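Local coordinates for branched-chain phosphotransacylase (Enterococcus faecalis, PDB 1YCO), which probably transfers branched-chain acyl groups between coenzyme A and phosphate, as members of the phosphate acetyltransferase and butyryltransferase family do, at residues A[186-197]-A[205-216]. Residues are numbered along the deposited sequence; the frame is centred on the assembly and turned at random.
With PO4 (phosphate ion), chain C.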
loop_
_atom_site.group_PDB
_atom_site.type_symbol
_atom_site.label_atom_id
_atom_site.label_comp_id
_atom_site.label_asym_id
_atom_site.label_seq_id
_atom_site.Cartn_x
_atom_site.Cartn_y
_atom_site.Cartn_z
ATOM N N PHE A 186 7.373 16.003 8.454
ATOM C CA PHE A 186 8.451 15.098 8.881
ATOM C C PHE A 186 8.461 13.703 8.242
ATOM O O PHE A 186 7.418 13.087 8.040
ATOM C CB PHE A 186 8.436 14.900 10.399
ATOM C CG PHE A 186 9.574 14.045 10.899
ATOM C CD1 PHE A 186 10.865 14.571 10.982
ATOM C CD2 PHE A 186 9.380 12.713 11.222
ATOM C CE1 PHE A 186 11.943 13.787 11.374
ATOM C CE2 PHE A 186 10.452 11.919 11.614
ATOM C CZ PHE A 186 11.739 12.466 11.688
ATOM N N GLY A 187 9.666 13.215 7.980
ATOM C CA GLY A 187 9.874 11.903 7.400
ATOM C C GLY A 187 11.376 11.634 7.459
ATOM O O GLY A 187 12.148 12.562 7.686
ATOM N N PRO A 188 11.832 10.394 7.255
ATOM C CA PRO A 188 11.044 9.195 6.963
ATOM C C PRO A 188 10.184 8.721 8.142
ATOM O O PRO A 188 10.611 8.747 9.292
ATOM C CB PRO A 188 12.105 8.143 6.613
ATOM C CG PRO A 188 13.356 8.904 6.387
ATOM C CD PRO A 188 13.262 10.067 7.322
ATOM N N LEU A 189 8.974 8.276 7.839
ATOM C CA LEU A 189 8.082 7.756 8.857
ATOM C C LEU A 189 7.357 6.586 8.226
ATOM O O LEU A 189 7.008 6.624 7.048
ATOM C CB LEU A 189 7.043 8.784 9.304
ATOM C CG LEU A 189 7.217 9.554 10.606
ATOM C CD1 LEU A 189 5.884 10.205 10.958
ATOM C CD2 LEU A 189 7.651 8.622 11.749
ATOM N N SER A 190 7.137 5.555 9.033
ATOM C CA SER A 190 6.444 4.365 8.604
ATOM C C SER A 190 4.963 4.598 8.845
ATOM O O SER A 190 4.589 5.355 9.742
ATOM C CB SER A 190 6.922 3.183 9.429
ATOM O OG SER A 190 6.677 3.439 10.800
ATOM N N LEU A 191 4.128 3.934 8.052
ATOM C CA LEU A 191 2.673 4.057 8.154
ATOM C C LEU A 191 2.133 3.896 9.579
ATOM O O LEU A 191 1.310 4.685 10.028
ATOM C CB LEU A 191 1.997 3.029 7.224
ATOM C CG LEU A 191 0.465 3.006 7.141
ATOM C CD1 LEU A 191 -0.023 4.225 6.375
ATOM C CD2 LEU A 191 -0.011 1.725 6.446
ATOM N N ASP A 192 2.572 2.868 10.293
ATOM C CA ASP A 192 2.072 2.679 11.659
ATOM C C ASP A 192 2.498 3.827 12.584
ATOM O O ASP A 192 1.683 4.340 13.348
ATOM C CB ASP A 192 2.550 1.341 12.219
ATOM C CG ASP A 192 4.033 1.171 12.089
ATOM O OD1 ASP A 192 4.649 2.041 11.432
ATOM O OD2 ASP A 192 4.588 0.181 12.622
ATOM N N LEU A 193 3.769 4.223 12.526
ATOM C CA LEU A 193 4.227 5.331 13.365
ATOM C C LEU A 193 3.539 6.652 12.983
ATOM O O LEU A 193 3.476 7.598 13.779
ATOM C CB LEU A 193 5.752 5.496 13.295
ATOM C CG LEU A 193 6.523 4.357 14.001
ATOM C CD1 LEU A 193 8.007 4.430 13.679
ATOM C CD2 LEU A 193 6.288 4.449 15.501
ATOM N N ALA A 194 2.995 6.701 11.772
ATOM C CA ALA A 194 2.315 7.897 11.313
ATOM C C ALA A 194 0.829 7.974 11.705
ATOM O O ALA A 194 0.302 9.063 11.982
ATOM C CB ALA A 194 2.453 8.018 9.806
ATOM N N THR A 195 0.173 6.820 11.761
ATOM C CA THR A 195 -1.254 6.745 12.040
ATOM C C THR A 195 -1.711 5.996 13.293
ATOM O O THR A 195 -2.898 6.007 13.607
ATOM C CB THR A 195 -1.964 6.076 10.864
ATOM O OG1 THR A 195 -1.422 4.760 10.698
ATOM C CG2 THR A 195 -1.747 6.870 9.566
ATOM N N SER A 196 -0.790 5.344 13.997
ATOM C CA SER A 196 -1.154 4.580 15.186
ATOM C C SER A 196 -0.438 4.996 16.461
ATOM O O SER A 196 0.717 4.614 16.683
ATOM C CB SER A 196 -0.907 3.089 14.938
ATOM O OG SER A 196 -1.184 2.325 16.097
ATOM N N GLU A 197 -1.122 5.769 17.301
ATOM C CA GLU A 197 -0.536 6.212 18.571
ATOM C C GLU A 197 -0.048 5.019 19.392
ATOM O O GLU A 197 1.002 5.087 20.024
ATOM C CB GLU A 197 -1.551 7.039 19.365
ATOM C CG GLU A 197 -1.892 8.338 18.658
ATOM C CD GLU A 197 -2.755 9.274 19.490
ATOM O OE1 GLU A 197 -3.858 8.859 19.907
ATOM O OE2 GLU A 197 -2.330 10.430 19.717
ATOM N N TYR A 205 8.580 5.286 20.250
ATOM C CA TYR A 205 9.116 6.251 19.301
ATOM C C TYR A 205 8.820 7.666 19.796
ATOM O O TYR A 205 7.857 7.895 20.537
ATOM C CB TYR A 205 8.475 6.034 17.922
ATOM C CG TYR A 205 8.833 7.094 16.908
ATOM C CD1 TYR A 205 10.025 7.036 16.194
ATOM C CD2 TYR A 205 8.003 8.200 16.714
ATOM C CE1 TYR A 205 10.389 8.060 15.315
ATOM C CE2 TYR A 205 8.358 9.227 15.839
ATOM C CZ TYR A 205 9.561 9.152 15.146
ATOM O OH TYR A 205 9.941 10.194 14.327
ATOM N N SER A 206 9.665 8.608 19.395
ATOM C CA SER A 206 9.499 10.007 19.761
ATOM C C SER A 206 9.884 10.848 18.538
ATOM O O SER A 206 10.940 10.633 17.949
ATOM C CB SER A 206 10.404 10.351 20.950
ATOM O OG SER A 206 10.124 11.655 21.460
ATOM N N GLY A 207 9.025 11.786 18.155
ATOM C CA GLY A 207 9.301 12.619 16.997
ATOM C C GLY A 207 8.240 13.694 16.853
ATOM O O GLY A 207 7.326 13.742 17.676
ATOM N N PRO A 208 8.327 14.575 15.837
ATOM C CA PRO A 208 7.353 15.653 15.611
ATOM C C PRO A 208 5.958 15.108 15.338
ATOM O O PRO A 208 4.953 15.771 15.605
ATOM C CB PRO A 208 7.916 16.392 14.398
ATOM C CG PRO A 208 9.378 16.145 14.500
ATOM C CD PRO A 208 9.442 14.687 14.888
ATOM N N ILE A 209 5.896 13.902 14.789
ATOM C CA ILE A 209 4.609 13.288 14.503
ATOM C C ILE A 209 4.564 11.904 15.108
ATOM O O ILE A 209 5.451 11.088 14.883
ATOM C CB ILE A 209 4.351 13.193 12.995
ATOM C CG1 ILE A 209 4.430 14.596 12.381
ATOM C CG2 ILE A 209 2.989 12.533 12.755
ATOM C CD1 ILE A 209 4.456 14.629 10.860
ATOM N N MET A 210 3.529 11.641 15.891
ATOM C CA MET A 210 3.416 10.348 16.536
ATOM C C MET A 210 2.027 9.741 16.426
ATOM O O MET A 210 1.161 9.954 17.279
ATOM C CB MET A 210 3.867 10.480 17.987
ATOM C CG MET A 210 5.319 10.953 18.088
ATOM S SD MET A 210 6.002 11.100 19.754
ATOM C CE MET A 210 5.215 12.603 20.298
ATOM N N GLY A 211 1.829 8.990 15.346
ATOM C CA GLY A 211 0.563 8.328 15.093
ATOM C C GLY A 211 -0.633 9.236 14.968
ATOM O O GLY A 211 -1.751 8.739 14.942
ATOM N N ASP A 212 -0.403 10.550 14.885
ATOM C CA ASP A 212 -1.483 11.520 14.765
ATOM C C ASP A 212 -1.346 12.452 13.559
ATOM O O ASP A 212 -1.717 13.614 13.647
ATOM C CB ASP A 212 -1.594 12.350 16.059
ATOM C CG ASP A 212 -0.402 13.288 16.274
ATOM O OD1 ASP A 212 0.671 13.060 15.662
ATOM O OD2 ASP A 212 -0.528 14.249 17.073
ATOM N N ALA A 213 -0.835 11.946 12.435
ATOM C CA ALA A 213 -0.657 12.760 11.232
ATOM C C ALA A 213 -1.979 13.129 10.575
ATOM O O ALA A 213 -2.926 12.346 10.579
ATOM C CB ALA A 213 0.216 12.031 10.232
ATOM N N ASP A 214 -2.036 14.320 9.994
ATOM C CA ASP A 214 -3.254 14.782 9.336
ATOM C C ASP A 214 -3.234 14.535 7.832
ATOM O O ASP A 214 -4.276 14.460 7.173
ATOM C CB ASP A 214 -3.451 16.262 9.624
ATOM C CG ASP A 214 -3.586 16.534 11.095
ATOM O OD1 ASP A 214 -4.569 16.045 11.686
ATOM O OD2 ASP A 214 -2.712 17.222 11.663
ATOM N N ILE A 215 -2.030 14.417 7.298
ATOM C CA ILE A 215 -1.844 14.184 5.889
ATOM C C ILE A 215 -0.717 13.191 5.706
ATOM O O ILE A 215 0.350 13.307 6.320
ATOM C CB ILE A 215 -1.441 15.473 5.152
ATOM C CG1 ILE A 215 -2.518 16.537 5.335
ATOM C CG2 ILE A 215 -1.191 15.167 3.665
ATOM C CD1 ILE A 215 -2.157 17.877 4.752
ATOM N N LEU A 216 -0.947 12.212 4.848
ATOM C CA LEU A 216 0.080 11.230 4.571
ATOM C C LEU A 216 0.528 11.516 3.144
ATOM O O LEU A 216 -0.299 11.741 2.273
ATOM C CB LEU A 216 -0.489 9.818 4.680
ATOM C CG LEU A 216 -1.141 9.374 5.999
ATOM C CD1 LEU A 216 -1.663 7.939 5.859
ATOM C CD2 LEU A 216 -0.133 9.460 7.140
HETATM P P PO4 C . -4.249 3.628 18.168
HETATM O O1 PO4 C . -2.795 3.881 18.369
HETATM O O2 PO4 C . -4.492 3.174 16.738
HETATM O O3 PO4 C . -4.711 2.527 19.117
HETATM O O4 PO4 C . -5.020 4.904 18.445
#
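G211 lies directly against the last turn of helix 191-195, its CA only 3.9 Å from that of T195. Glycine suits the place twice over: phi is positive (60°), and with no side chain its CA lets S196 N come within 3.5 Å. The helix end supplies carbonyls to the loop: G211 N donates to L193 O at 2.7 Å, tilted 34° from the carbonyl plane, while A213 N meets A194 O at 3.1 Å almost head-on. D212 accepts M210 N through OD1, from above the carboxylate plane, bracing the chain on both sides of G211; its OD2 pairs with K150.

P208 lays CD over the centre of the F186 ring, a CH-pi contact 4.1 Å from the centroid; F186 reaches it with CG anti to the backbone N (chi1 -177°). L193 brings CD2 to Y205 CB (3.6 Å), and L189 divides its branches, CD1 against I209 CB and CD2 beside Y205 CZ. L216 sets CD2 against A194 CB and T195 CG2, and CD1 against T195 CG2 and L191 CD1. T195 also donates from OG1 to L191 O.

S196 OG, which caps A199 N, hydrogen-bonds O1 of a phosphate probably from the crystallisation liquor; E197 N lies 2.7 Å from that O1.

Strands 184-189 and 215-217 flank strand 150-154 in parallel; the contact fastens the helix following one to the loop preceding the other, its polar grip across the segments wholly main-chain.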